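Local coordinates for cell surface protein (Putative S-layer protein) (Clostridioides difficile R20291, PDB 5NJL), which probably serves as an S-layer-associated cell-wall adhesin, with an extended three-domain fold and cell adhesion demonstrated in vitro, at residues Y29-Q34 with E89-E93; I77-I83 with I201-L206; V21-Q27 with I39-K43. One frame throughout, in Å; residues are numbered along the deposited sequence. Where two conformers were deposited one is given.

Contact 1. Residues Y29-Q34 with E89-E93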
ATOM      1  N   TYR A  29       7.513  -4.522  14.866  1.00 24.72           N
ATOM      2  CA  TYR A  29       7.982  -5.813  14.386  1.00 25.35           C
ATOM      3  C   TYR A  29       8.345  -6.689  15.607  1.00 25.68           C
ATOM      4  O   TYR A  29       8.840  -6.174  16.618  1.00 24.45           O
ATOM      5  CB  TYR A  29       9.184  -5.627  13.463  1.00 24.93           C
ATOM      6  CG  TYR A  29       8.879  -4.870  12.189  1.00 24.52           C
ATOM      7  CD1 TYR A  29       8.279  -5.519  11.100  1.00 24.73           C
ATOM      8  CD2 TYR A  29       9.228  -3.518  12.045  1.00 24.57           C
ATOM      9  CE1 TYR A  29       7.991  -4.832   9.927  1.00 25.11           C
ATOM     10  CE2 TYR A  29       8.934  -2.812  10.873  1.00 25.65           C
ATOM     11  CZ  TYR A  29       8.317  -3.463   9.816  1.00 25.74           C
ATOM     12  OH  TYR A  29       8.047  -2.806   8.642  1.00 25.35           O
ATOM     13  N   THR A  30       8.038  -7.981  15.529  1.00 25.80           N
ATOM     14  CA  THR A  30       8.285  -8.911  16.632  1.00 28.33           C
ATOM     15  C   THR A  30       9.366  -9.918  16.274  1.00 29.90           C
ATOM     16  O   THR A  30       9.539 -10.896  16.987  1.00 32.54           O
ATOM     17  CB  THR A  30       7.002  -9.643  17.060  1.00 29.66           C
ATOM     18  OG1 THR A  30       6.449 -10.348  15.934  1.00 29.29           O
ATOM     19  CG2 THR A  30       5.977  -8.657  17.621  1.00 30.01           C
ATOM     20  N   GLY A  31      10.094  -9.675  15.182  1.00 28.53           N
ATOM     21  CA  GLY A  31      11.241 -10.505  14.824  1.00 29.91           C
ATOM     22  C   GLY A  31      12.022  -9.939  13.655  1.00 28.70           C
ATOM     23  O   GLY A  31      11.669  -8.888  13.095  1.00 26.42           O
ATOM     24  N   GLY A  32      13.093 -10.648  13.289  1.00 25.30           N
ATOM     25  CA  GLY A  32      13.993 -10.235  12.246  1.00 26.29           C
ATOM     26  C   GLY A  32      14.781  -8.974  12.554  1.00 26.84           C
ATOM     27  O   GLY A  32      14.841  -8.536  13.708  1.00 27.09           O
ATOM     28  N   SER A  33      15.355  -8.374  11.513  1.00 25.71           N
ATOM     29  CA  SER A  33      16.311  -7.267  11.699  1.00 28.52           C
ATOM     30  C   SER A  33      15.683  -6.041  12.380  1.00 27.32           C
ATOM     31  O   SER A  33      16.373  -5.323  13.098  1.00 27.90           O
ATOM     32  CB  SER A  33      16.952  -6.855  10.366  1.00 28.48           C
ATOM     33  OG  SER A  33      16.031  -6.194   9.511  1.00 29.16           O
ATOM     34  N   GLN A  34      14.383  -5.820  12.148  1.00 25.74           N
ATOM     35  CA  GLN A  34      13.677  -4.628  12.643  1.00 25.68           C
ATOM     36  C   GLN A  34      12.894  -4.855  13.932  1.00 25.41           C
ATOM     37  O   GLN A  34      12.066  -4.024  14.303  1.00 26.88           O
ATOM     38  CB  GLN A  34      12.757  -4.091  11.530  1.00 25.69           C
ATOM     39  CG  GLN A  34      13.498  -3.724  10.243  1.00 26.44           C
ATOM     40  CD  GLN A  34      14.594  -2.699  10.452  1.00 29.97           C
ATOM     41  OE1 GLN A  34      14.318  -1.578  10.857  1.00 30.61           O
ATOM     42  NE2 GLN A  34      15.849  -3.077  10.182  1.00 29.00           N
ATOM     43  N   GLU A  89       6.280 -14.566  13.714  1.00 31.13           N
ATOM     44  CA  GLU A  89       6.779 -13.234  14.063  1.00 30.69           C
ATOM     45  C   GLU A  89       6.437 -12.308  12.931  1.00 30.54           C
ATOM     46  O   GLU A  89       6.478 -12.710  11.770  1.00 30.67           O
ATOM     47  CB  GLU A  89       8.285 -13.233  14.201  1.00 32.02           C
ATOM     48  CG  GLU A  89       8.775 -14.074  15.355  1.00 36.55           C
ATOM     49  CD  GLU A  89      10.281 -14.336  15.382  1.00 36.57           C
ATOM     50  OE1 GLU A  89      11.046 -14.224  14.372  1.00 38.82           O
ATOM     51  OE2 GLU A  89      10.702 -14.746  16.468  1.00 47.00           O
ATOM     52  N   VAL A  90       6.133 -11.063  13.269  1.00 27.98           N
ATOM     53  CA  VAL A  90       5.913 -10.018  12.286  1.00 28.11           C
ATOM     54  C   VAL A  90       7.259  -9.383  11.941  1.00 27.17           C
ATOM     55  O   VAL A  90       7.902  -8.753  12.796  1.00 25.79           O
ATOM     56  CB  VAL A  90       4.886  -8.990  12.797  1.00 28.32           C
ATOM     57  CG1 VAL A  90       4.668  -7.885  11.766  1.00 30.23           C
ATOM     58  CG2 VAL A  90       3.571  -9.682  13.140  1.00 32.04           C
ATOM     59  N   VAL A  91       7.666  -9.511  10.676  1.00 25.40           N
ATOM     60  CA  VAL A  91       8.986  -9.094  10.231  1.00 25.58           C
ATOM     61  C   VAL A  91       8.935  -8.132   9.043  1.00 24.98           C
ATOM     62  O   VAL A  91       7.917  -8.029   8.357  1.00 25.24           O
ATOM     63  CB  VAL A  91       9.880 -10.310   9.906  1.00 27.05           C
ATOM     64  CG1 VAL A  91       9.961 -11.227  11.125  1.00 27.15           C
ATOM     65  CG2 VAL A  91       9.365 -11.083   8.703  1.00 28.47           C
ATOM     66  N   ALA A  92      10.054  -7.447   8.833  1.00 23.76           N
ATOM     67  CA  ALA A  92      10.184  -6.368   7.851  1.00 25.35           C
ATOM     68  C   ALA A  92      10.726  -6.818   6.501  1.00 25.57           C
ATOM     69  O   ALA A  92      10.673  -6.075   5.511  1.00 26.57           O
ATOM     70  CB  ALA A  92      11.120  -5.298   8.407  1.00 25.13           C
ATOM     71  N   GLU A  93      11.270  -8.023   6.474  1.00 27.26           N
ATOM     72  CA  GLU A  93      11.938  -8.544   5.289  1.00 28.69           C
ATOM     73  C   GLU A  93      11.454  -9.982   5.032  1.00 28.43           C
ATOM     74  O   GLU A  93      11.010 -10.697   5.956  1.00 26.23           O
ATOM     75  CB  GLU A  93      13.468  -8.418   5.419  1.00 30.48           C
ATOM     76  CG  GLU A  93      14.075  -9.148   6.595  1.00 35.10           C
ATOM     77  CD  GLU A  93      13.851  -8.440   7.940  1.00 37.99           C
ATOM     78  OE1 GLU A  93      14.207  -7.240   8.027  1.00 41.34           O
ATOM     79  OE2 GLU A  93      13.307  -9.081   8.876  1.00 33.36           O
TER
HETATM   80  O   HOH W   1      12.274  -7.497  10.810  1.00 24.00           O
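Glu-89 lays its CB and CG alongside the carbonyl of Thr-30, CG lying 3.7 Å from Thr-30 O, and its extended chain carries OE1 on toward Gly-31 CA. At Val-90 both backbone polar atoms turn to Thr-30. Its N donates to Thr-30 OG1 (2.8 Å, N-H...O 162°); with chi1 at 58° this hydroxyl lies between its own N and carbonyl carbon, on the side where Val-90 N can reach it. Val-90 O accepts from Thr-30 N at 2.8 Å. The same Val-90 O takes a weak bond from Gly-31 N and lies in plane at the edge of the Tyr-29 ring. Val-91 sets CG1 against the Gly-31 carbonyl, 3.5 Å from Gly-31 O. The methyl of Ala-92 covers one face of Tyr-29, with CB 3.8 Å from the ring centroid and 23° off its normal, a CH-pi contact; Gln-34 CG closes on the same CB. The Tyr-29 hydroxyl is hydrogen-bonded to Gly-81 O. Water 1 accepts from Ala-92 N and Gln-34 N and donates to Gly-31 O and Glu-93 OE2. Glu-93 bends back so that OE1 receives Ser-33 OG (2.6 Å) from above the carboxylate plane, and Gln-34 NE2 donates to Ser-33 OG at 3.2 Å. Backbone, side-chain and water bonds thus clasp the loop following helix 14-25 to strand 90-91 of the small antiparallel hairpin 83-84/90-91 and the residues just after it.

Contact 2. Residues I77-I83 with I201-L206. With SO4 (sulfate ion), chain F; SO4 (sulfate ion), chain C.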
ATOM      1  N   ILE A  77      -0.903   7.550   6.308  1.00 27.87           N
ATOM      2  CA  ILE A  77      -0.594   6.302   6.999  1.00 29.33           C
ATOM      3  C   ILE A  77       0.073   5.397   5.955  1.00 30.36           C
ATOM      4  O   ILE A  77      -0.550   5.057   4.930  1.00 30.39           O
ATOM      5  CB  ILE A  77      -1.869   5.657   7.534  1.00 29.62           C
ATOM      6  CG1 ILE A  77      -2.611   6.634   8.478  1.00 29.97           C
ATOM      7  CG2 ILE A  77      -1.589   4.308   8.205  1.00 31.65           C
ATOM      8  CD1 ILE A  77      -3.875   6.050   9.069  1.00 32.33           C
ATOM      9  N   THR A  78       1.329   5.055   6.212  1.00 31.63           N
ATOM     10  CA  THR A  78       2.120   4.156   5.378  1.00 31.52           C
ATOM     11  C   THR A  78       2.510   2.899   6.188  1.00 31.02           C
ATOM     12  O   THR A  78       3.024   3.007   7.292  1.00 29.41           O
ATOM     13  CB  THR A  78       3.359   4.882   4.854  1.00 32.66           C
ATOM     14  OG1 THR A  78       2.961   6.061   4.142  1.00 35.49           O
ATOM     15  CG2 THR A  78       4.168   3.996   3.907  1.00 34.79           C
ATOM     16  N   ASP A  79       2.203   1.724   5.645  1.00 29.69           N
ATOM     17  CA  ASP A  79       2.755   0.440   6.094  1.00 29.73           C
ATOM     18  C   ASP A  79       4.183   0.363   5.578  1.00 30.80           C
ATOM     19  O   ASP A  79       4.420   0.412   4.363  1.00 31.78           O
ATOM     20  CB  ASP A  79       1.835  -0.679   5.562  1.00 32.44           C
ATOM     21  CG  ASP A  79       2.291  -2.080   5.898  1.00 32.98           C
ATOM     22  OD1 ASP A  79       3.324  -2.302   6.572  1.00 33.41           O
ATOM     23  OD2 ASP A  79       1.564  -3.002   5.489  1.00 33.44           O
ATOM     24  N   LYS A  80       5.166   0.290   6.474  1.00 27.28           N
ATOM     25  CA  LYS A  80       6.557   0.203   6.055  1.00 27.88           C
ATOM     26  C   LYS A  80       6.944  -1.187   5.478  1.00 26.86           C
ATOM     27  O   LYS A  80       8.091  -1.379   5.081  1.00 25.84           O
ATOM     28  CB  LYS A  80       7.516   0.555   7.191  1.00 29.81           C
ATOM     29  CG  LYS A  80       7.429   2.000   7.682  1.00 31.79           C
ATOM     30  CD  LYS A  80       8.208   2.228   8.981  1.00 33.93           C
ATOM     31  CE  LYS A  80       9.707   2.390   8.816  1.00 36.55           C
ATOM     32  NZ  LYS A  80      10.023   3.438   7.824  1.00 39.85           N
ATOM     33  N   GLY A  81       6.000  -2.128   5.465  1.00 26.42           N
ATOM     34  CA  GLY A  81       6.191  -3.443   4.859  1.00 28.74           C
ATOM     35  C   GLY A  81       6.393  -4.461   5.949  1.00 26.03           C
ATOM     36  O   GLY A  81       7.398  -4.408   6.661  1.00 25.19           O
ATOM     37  N   HIS A  82       5.430  -5.363   6.093  1.00 26.46           N
ATOM     38  CA  HIS A  82       5.517  -6.423   7.078  1.00 27.40           C
ATOM     39  C   HIS A  82       4.855  -7.707   6.612  1.00 27.73           C
ATOM     40  O   HIS A  82       4.021  -7.703   5.703  1.00 29.18           O
ATOM     41  CB  HIS A  82       4.911  -5.956   8.411  1.00 26.68           C
ATOM     42  CG  HIS A  82       3.435  -5.746   8.377  1.00 26.83           C
ATOM     43  ND1 HIS A  82       2.842  -4.680   7.738  1.00 28.72           N
ATOM     44  CD2 HIS A  82       2.427  -6.468   8.920  1.00 29.24           C
ATOM     45  CE1 HIS A  82       1.527  -4.765   7.886  1.00 28.62           C
ATOM     46  NE2 HIS A  82       1.252  -5.840   8.592  1.00 29.11           N
ATOM     47  N   ILE A  83       5.235  -8.808   7.234  1.00 26.77           N
ATOM     48  CA  ILE A  83       4.625 -10.105   6.950  1.00 28.14           C
ATOM     49  C   ILE A  83       4.836 -10.969   8.169  1.00 27.06           C
ATOM     50  O   ILE A  83       5.774 -10.745   8.920  1.00 27.83           O
ATOM     51  CB  ILE A  83       5.275 -10.739   5.685  1.00 28.74           C
ATOM     52  CG1 ILE A  83       4.315 -11.694   4.968  1.00 34.02           C
ATOM     53  CG2 ILE A  83       6.592 -11.431   6.009  1.00 29.72           C
ATOM     54  CD1 ILE A  83       4.845 -12.172   3.618  1.00 37.71           C
ATOM     55  N   ILE A 201      10.619  -5.566   2.588  1.00 28.43           N
ATOM     56  CA  ILE A 201       9.272  -5.522   2.034  1.00 28.70           C
ATOM     57  C   ILE A 201       8.938  -4.052   1.709  1.00 33.11           C
ATOM     58  O   ILE A 201       9.259  -3.157   2.497  1.00 30.15           O
ATOM     59  CB  ILE A 201       8.228  -6.100   3.000  1.00 27.08           C
ATOM     60  CG1 ILE A 201       8.526  -7.588   3.296  1.00 27.26           C
ATOM     61  CG2 ILE A 201       6.824  -5.958   2.432  1.00 27.93           C
ATOM     62  CD1 ILE A 201       7.838  -8.117   4.525  1.00 26.18           C
ATOM     63  N   ASP A 202       8.321  -3.810   0.547  1.00 31.79           N
ATOM     64  CA  ASP A 202       8.070  -2.441   0.099  1.00 35.18           C
ATOM     65  C   ASP A 202       6.983  -1.785   0.950  1.00 34.00           C
ATOM     66  O   ASP A 202       6.021  -2.463   1.397  1.00 33.27           O
ATOM     67  CB  ASP A 202       7.593  -2.396  -1.359  1.00 38.56           C
ATOM     68  CG  ASP A 202       8.679  -2.812  -2.374  1.00 41.80           C
ATOM     69  OD1 ASP A 202       9.883  -2.901  -2.032  1.00 44.64           O
ATOM     70  OD2 ASP A 202       8.297  -3.027  -3.539  1.00 44.08           O
ATOM     71  N   ASP A 203       7.105  -0.461   1.097  1.00 35.98           N
ATOM     72  CA  ASP A 203       6.030   0.374   1.659  1.00 36.10           C
ATOM     73  C   ASP A 203       4.721   0.141   0.927  1.00 38.28           C
ATOM     74  O   ASP A 203       4.722  -0.172  -0.256  1.00 39.10           O
ATOM     75  CB  ASP A 203       6.320   1.859   1.496  1.00 36.51           C
ATOM     76  CG  ASP A 203       7.384   2.359   2.398  1.00 38.38           C
ATOM     77  OD1 ASP A 203       7.919   1.609   3.250  1.00 38.14           O
ATOM     78  OD2 ASP A 203       7.702   3.559   2.252  1.00 40.80           O
ATOM     79  N   VAL A 204       3.616   0.297   1.642  1.00 36.36           N
ATOM     80  CA  VAL A 204       2.275   0.335   1.069  1.00 37.93           C
ATOM     81  C   VAL A 204       1.591   1.565   1.695  1.00 40.26           C
ATOM     82  O   VAL A 204       1.379   1.601   2.895  1.00 35.46           O
ATOM     83  CB  VAL A 204       1.439  -0.923   1.406  1.00 39.58           C
ATOM     84  CG1 VAL A 204       0.084  -0.858   0.709  1.00 39.88           C
ATOM     85  CG2 VAL A 204       2.182  -2.224   1.055  1.00 41.61           C
ATOM     86  N   GLN A 205       1.298   2.577   0.892  1.00 41.89           N
ATOM     87  CA  GLN A 205       0.490   3.708   1.353  1.00 45.19           C
ATOM     88  C   GLN A 205      -0.941   3.267   1.552  1.00 42.34           C
ATOM     89  O   GLN A 205      -1.571   2.755   0.646  1.00 46.23           O
ATOM     90  CB  GLN A 205       0.580   4.852   0.369  1.00 50.72           C
ATOM     91  CG  GLN A 205       1.942   5.535   0.405  1.00 55.62           C
ATOM     92  CD  GLN A 205       2.531   5.725  -0.977  1.00 64.34           C
ATOM     93  OE1 GLN A 205       2.287   6.741  -1.639  1.00 69.46           O
ATOM     94  NE2 GLN A 205       3.306   4.733  -1.430  1.00 69.36           N
ATOM     95  N   LEU A 206      -1.432   3.406   2.770  1.00 35.62           N
ATOM     96  CA  LEU A 206      -2.747   2.916   3.115  1.00 35.69           C
ATOM     97  C   LEU A 206      -3.822   3.994   3.091  1.00 36.57           C
ATOM     98  O   LEU A 206      -4.970   3.704   2.761  1.00 38.15           O
ATOM     99  CB  LEU A 206      -2.714   2.278   4.494  1.00 36.23           C
ATOM    100  CG  LEU A 206      -1.875   0.997   4.591  1.00 38.20           C
ATOM    101  CD1 LEU A 206      -1.827   0.562   6.047  1.00 38.17           C
ATOM    102  CD2 LEU A 206      -2.464  -0.100   3.705  1.00 39.85           C
TER
HETATM  103  S   SO4 F 405      10.336   0.848  -0.388  1.00 77.61           S
HETATM  104  O1  SO4 F 405      10.851  -0.137   0.608  1.00 72.42           O
HETATM  105  O2  SO4 F 405      11.009   2.155  -0.180  1.00 81.89           O
HETATM  106  O3  SO4 F 405       8.871   1.012  -0.263  1.00 63.80           O
HETATM  107  O4  SO4 F 405      10.632   0.361  -1.758  1.00 80.65           O
HETATM  108  S   SO4 C 402      -2.091  -7.019   9.104  1.00 91.39           S
HETATM  109  O1  SO4 C 402      -0.862  -6.943   9.917  1.00 87.19           O
HETATM  110  O2  SO4 C 402      -3.183  -6.272   9.774  1.00 87.16           O
HETATM  111  O3  SO4 C 402      -2.491  -8.441   8.956  1.00 97.96           O
HETATM  112  O4  SO4 C 402      -1.806  -6.426   7.771  1.00 96.50           O
HETATM  113  O   HOH W   2       9.580   2.695   4.999  1.00 43.36           O
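Asp-79 OD1 is gripped by two donors, Gly-81 N at 2.9 Å and His-82 ND1 at 2.7 Å, while Asp-79 CB rests against Leu-206 CD1. The donors arrive from opposite faces of the carboxylate, the imidazole on the syn side and 25° out of plane. With CG anti to the backbone N (chi1 178°), the carboxylate is placed to close the turn. His-82 meets it in its own ring plane, and at the far edge NE2 donates to O1 of a sulfate (2.7 Å), so the imidazole is probably protonated. Across the strands, Asp-79 and Val-204 form a hydrogen-bonded pair, Asp-79 N to Val-204 O 2.9 Å and Val-204 N to Asp-79 O 2.8 Å; Leu-206 N continues the ladder to Ile-77 O. Thr-78 and Gln-205, the non-hydrogen-bonded pair, lie side by side. Past the strand end Ile-201 fits CG2 over Gly-81 CA (3.6 Å) and crosses Ile-83 at about a right angle. Water 2 bridges Lys-80 NZ and Asp-203 OD1, and Asp-203 N donates to a second sulfate; both ions probably come from the crystallisation liquor. The Gly-81 N to Asp-79 OD1 bond makes an Asx turn at the end of strand 72-79, where it leaves its antiparallel partner 204-212 in the five-stranded mixed sheet.

Contact 3. Residues V21-Q27 with I39-K43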
ATOM      1  N   VAL A  21      -5.044   5.562  14.964  1.00 27.35           N
ATOM      2  CA  VAL A  21      -3.622   5.830  14.731  1.00 28.09           C
ATOM      3  C   VAL A  21      -2.777   5.498  15.977  1.00 29.84           C
ATOM      4  O   VAL A  21      -1.638   5.018  15.856  1.00 27.68           O
ATOM      5  CB  VAL A  21      -3.390   7.255  14.258  1.00 27.18           C
ATOM      6  CG1 VAL A  21      -1.910   7.572  14.111  1.00 28.39           C
ATOM      7  CG2 VAL A  21      -4.080   7.467  12.931  1.00 29.30           C
ATOM      8  N   ARG A  22      -3.326   5.729  17.162  1.00 27.49           N
ATOM      9  CA  ARG A  22      -2.635   5.341  18.394  1.00 28.35           C
ATOM     10  C   ARG A  22      -2.327   3.843  18.371  1.00 29.53           C
ATOM     11  O   ARG A  22      -1.178   3.425  18.676  1.00 26.83           O
ATOM     12  CB  ARG A  22      -3.448   5.712  19.653  1.00 29.24           C
ATOM     13  CG  ARG A  22      -2.847   5.215  20.976  1.00 28.69           C
ATOM     14  CD  ARG A  22      -3.767   5.385  22.198  1.00 29.99           C
ATOM     15  NE  ARG A  22      -4.031   6.799  22.533  1.00 28.92           N
ATOM     16  CZ  ARG A  22      -5.222   7.418  22.437  1.00 31.45           C
ATOM     17  NH1 ARG A  22      -5.325   8.697  22.749  1.00 29.20           N
ATOM     18  NH2 ARG A  22      -6.314   6.787  22.018  1.00 30.88           N
ATOM     19  N   ASP A  23      -3.332   3.043  18.001  1.00 30.24           N
ATOM     20  CA  ASP A  23      -3.141   1.591  17.941  0.55 32.18           C
ATOM     21  C   ASP A  23      -2.112   1.188  16.867  1.00 31.07           C
ATOM     22  O   ASP A  23      -1.271   0.318  17.124  1.00 32.74           O
ATOM     23  CB  ASP A  23      -4.487   0.860  17.789  0.55 33.90           C
ATOM     24  CG  ASP A  23      -5.398   1.021  19.023  0.55 36.10           C
ATOM     25  OD1 ASP A  23      -4.907   1.378  20.124  0.55 40.12           O
ATOM     26  OD2 ASP A  23      -6.618   0.788  18.887  0.55 38.58           O
ATOM     27  N   LEU A  24      -2.142   1.836  15.697  1.00 30.42           N
ATOM     28  CA  LEU A  24      -1.158   1.588  14.640  1.00 29.53           C
ATOM     29  C   LEU A  24       0.244   1.916  15.082  1.00 30.47           C
ATOM     30  O   LEU A  24       1.180   1.164  14.797  1.00 29.37           O
ATOM     31  CB  LEU A  24      -1.451   2.406  13.386  1.00 29.98           C
ATOM     32  CG  LEU A  24      -2.739   2.046  12.621  1.00 30.71           C
ATOM     33  CD1 LEU A  24      -2.849   2.997  11.464  1.00 32.11           C
ATOM     34  CD2 LEU A  24      -2.781   0.589  12.156  1.00 32.68           C
ATOM     35  N   MET A  25       0.397   3.052  15.760  1.00 29.30           N
ATOM     36  CA  MET A  25       1.734   3.512  16.168  1.00 29.68           C
ATOM     37  C   MET A  25       2.344   2.627  17.264  1.00 27.34           C
ATOM     38  O   MET A  25       3.559   2.614  17.421  1.00 28.71           O
ATOM     39  CB  MET A  25       1.708   4.976  16.611  1.00 30.45           C
ATOM     40  CG  MET A  25       1.437   5.941  15.472  1.00 31.20           C
ATOM     41  SD  MET A  25       1.487   7.691  15.914  1.00 30.03           S
ATOM     42  CE  MET A  25       3.248   8.024  15.884  1.00 30.18           C
ATOM     43  N   SER A  26       1.517   1.889  17.996  1.00 27.35           N
ATOM     44  CA  SER A  26       2.013   0.977  19.019  1.00 28.68           C
ATOM     45  C   SER A  26       2.507  -0.332  18.408  1.00 29.85           C
ATOM     46  O   SER A  26       3.103  -1.140  19.125  1.00 27.91           O
ATOM     47  CB  SER A  26       0.942   0.700  20.087  1.00 31.60           C
ATOM     48  OG  SER A  26      -0.149  -0.022  19.536  1.00 34.18           O
ATOM     49  N   GLN A  27       2.275  -0.558  17.100  1.00 28.44           N
ATOM     50  CA  GLN A  27       2.587  -1.855  16.513  1.00 29.34           C
ATOM     51  C   GLN A  27       4.043  -1.866  16.084  1.00 26.66           C
ATOM     52  O   GLN A  27       4.479  -1.008  15.337  1.00 27.61           O
ATOM     53  CB  GLN A  27       1.672  -2.183  15.336  1.00 29.39           C
ATOM     54  CG  GLN A  27       0.241  -2.431  15.736  1.00 32.14           C
ATOM     55  CD  GLN A  27      -0.604  -2.833  14.562  1.00 37.44           C
ATOM     56  OE1 GLN A  27      -0.148  -3.572  13.671  1.00 41.13           O
ATOM     57  NE2 GLN A  27      -1.848  -2.356  14.542  1.00 42.01           N
ATOM     58  N   ILE A  39       6.063  -0.554  12.741  1.00 25.33           N
ATOM     59  CA  ILE A  39       5.623  -1.053  11.438  1.00 26.49           C
ATOM     60  C   ILE A  39       5.063   0.082  10.580  1.00 27.87           C
ATOM     61  O   ILE A  39       5.224   0.052   9.379  1.00 28.62           O
ATOM     62  CB  ILE A  39       4.583  -2.163  11.614  1.00 27.00           C
ATOM     63  CG1 ILE A  39       5.233  -3.386  12.264  1.00 27.19           C
ATOM     64  CG2 ILE A  39       3.937  -2.567  10.294  1.00 28.64           C
ATOM     65  CD1 ILE A  39       4.235  -4.316  12.901  1.00 28.11           C
ATOM     66  N   TYR A  40       4.435   1.081  11.207  1.00 28.39           N
ATOM     67  CA  TYR A  40       3.768   2.177  10.502  1.00 28.49           C
ATOM     68  C   TYR A  40       4.513   3.488  10.571  1.00 30.24           C
ATOM     69  O   TYR A  40       5.232   3.792  11.563  1.00 28.92           O
ATOM     70  CB  TYR A  40       2.320   2.316  11.002  1.00 29.05           C
ATOM     71  CG  TYR A  40       1.495   1.101  10.685  1.00 30.27           C
ATOM     72  CD1 TYR A  40       0.851   0.971   9.435  1.00 31.90           C
ATOM     73  CD2 TYR A  40       1.390   0.041  11.585  1.00 30.09           C
ATOM     74  CE1 TYR A  40       0.126  -0.167   9.121  1.00 32.33           C
ATOM     75  CE2 TYR A  40       0.675  -1.096  11.275  1.00 31.36           C
ATOM     76  CZ  TYR A  40       0.039  -1.187  10.040  1.00 35.39           C
ATOM     77  OH  TYR A  40      -0.668  -2.314   9.731  1.00 36.29           O
ATOM     78  N   GLU A  41       4.403   4.244   9.468  1.00 28.55           N
ATOM     79  CA  GLU A  41       4.979   5.553   9.352  1.00 29.61           C
ATOM     80  C   GLU A  41       3.813   6.516   9.185  1.00 30.34           C
ATOM     81  O   GLU A  41       3.048   6.417   8.212  1.00 27.66           O
ATOM     82  CB  GLU A  41       5.929   5.681   8.158  1.00 32.70           C
ATOM     83  CG  GLU A  41       6.641   7.023   8.076  1.00 35.68           C
ATOM     84  CD  GLU A  41       7.677   7.079   6.970  1.00 41.87           C
ATOM     85  OE1 GLU A  41       8.703   6.400   7.075  1.00 51.79           O
ATOM     86  OE2 GLU A  41       7.477   7.806   5.992  1.00 47.61           O
ATOM     87  N   ILE A  42       3.693   7.438  10.137  1.00 28.50           N
ATOM     88  CA  ILE A  42       2.596   8.411  10.127  1.00 28.60           C
ATOM     89  C   ILE A  42       3.203   9.762   9.847  1.00 26.96           C
ATOM     90  O   ILE A  42       4.210  10.153  10.469  1.00 26.85           O
ATOM     91  CB  ILE A  42       1.855   8.458  11.477  1.00 28.85           C
ATOM     92  CG1 ILE A  42       1.467   7.063  11.940  1.00 28.61           C
ATOM     93  CG2 ILE A  42       0.632   9.379  11.393  1.00 28.24           C
ATOM     94  CD1 ILE A  42       0.573   6.293  11.004  1.00 29.58           C
ATOM     95  N   LYS A  43       2.614  10.479   8.893  1.00 27.26           N
ATOM     96  CA  LYS A  43       3.054  11.811   8.591  1.00 29.69           C
ATOM     97  C   LYS A  43       1.858  12.766   8.728  1.00 29.17           C
ATOM     98  O   LYS A  43       0.711  12.378   8.526  1.00 28.03           O
ATOM     99  CB  LYS A  43       3.635  11.915   7.186  1.00 33.75           C
ATOM    100  CG  LYS A  43       4.899  11.130   6.918  1.00 36.23           C
ATOM    101  CD  LYS A  43       5.394  11.475   5.521  1.00 41.17           C
ATOM    102  CE  LYS A  43       6.502  10.543   5.079  1.00 45.12           C
ATOM    103  NZ  LYS A  43       7.208  11.118   3.902  1.00 47.68           N
TER
HETATM  104  O   HOH W   3       3.814   1.270  14.078  1.00 26.99           O
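The Tyr-40 ring is sandwiched between two aliphatic groups: Leu-24 CD2 lies over one face, 4.0 Å from the ring centroid in a CH-pi contact, and CG2 of the adjoining Ile-39 lies over the opposite face. Both are offset toward the rim. At the edge, in the ring plane, sit water 3 and Gln-27 OE1, the latter 3.5 Å from Tyr-40 CE2; the amide stands nearly upright to the ring, their planes 83° apart. Gln-27 reaches this edge with an extended chain, its CG anti to the carbonyl carbon (chi1 -68°). Leu-24 O also approaches the ring, 3.4 Å from Tyr-40 CD2.

The carbonyls of Leu-24 and Gln-27 face the start of the strand. Ile-39 N donates to Gln-27 O at 3.1 Å in an almost straight bond (N-H...O 173°), the donor tilted from the carbonyl plane. Water 3 donates to Leu-24 O and Gln-27 O, 2.7 Å from Leu-24 O, and accepts from Tyr-40 N, so it links Leu-24 and Gln-27 to the first residue of strand 40-45.

Deeper in, Ile-42 receives the helix. Val-21 CG1 meets Ile-42 CG1 tip to tip at 4.0 Å, and Met-25 CG crosses the same Ile-42 CG1 at 3.7 Å. Ile-57 of helix 57-65 touches both Val-21 and Met-25, and Ile-54 and Val-75 also touch Ile-42, extending this apolar layer. Tyr-40 and Ile-42 point to the helix, whereas Glu-41 between them points away, as expected of a strand with one face under a helix.

The chemistry therefore divides in two: apolar side chains seal helix 14-25 onto the sheet, while one direct bond and one bridging water satisfy backbone groups of Leu-24, Gln-27, Ile-39 and Tyr-40.

Along the chain, contact 3 lies in series before contact 2, while the segments of contact 1 alternate with those of both others. Contacts 2 and 3 have centres about 11 Å apart and share the five-stranded mixed sheet, where strand 72-79 lies between 40-45 and 204-212; backbone hydrogen bonds from Glu-41 N to Thr-78 O and from Lys-80 N to Ile-39 O join them. Contact 1 lies beyond the strand ends, its centre about 13 Å from that of contact 2 and 15 Å from that of contact 3. A backbone hydrogen bond from Val-91 N to Ile-83 O ties it to contact 2, and Val-90 packing on Ile-39 ties it to contact 3. Together they join the helix-covered sheet to the loops and small hairpin at one end.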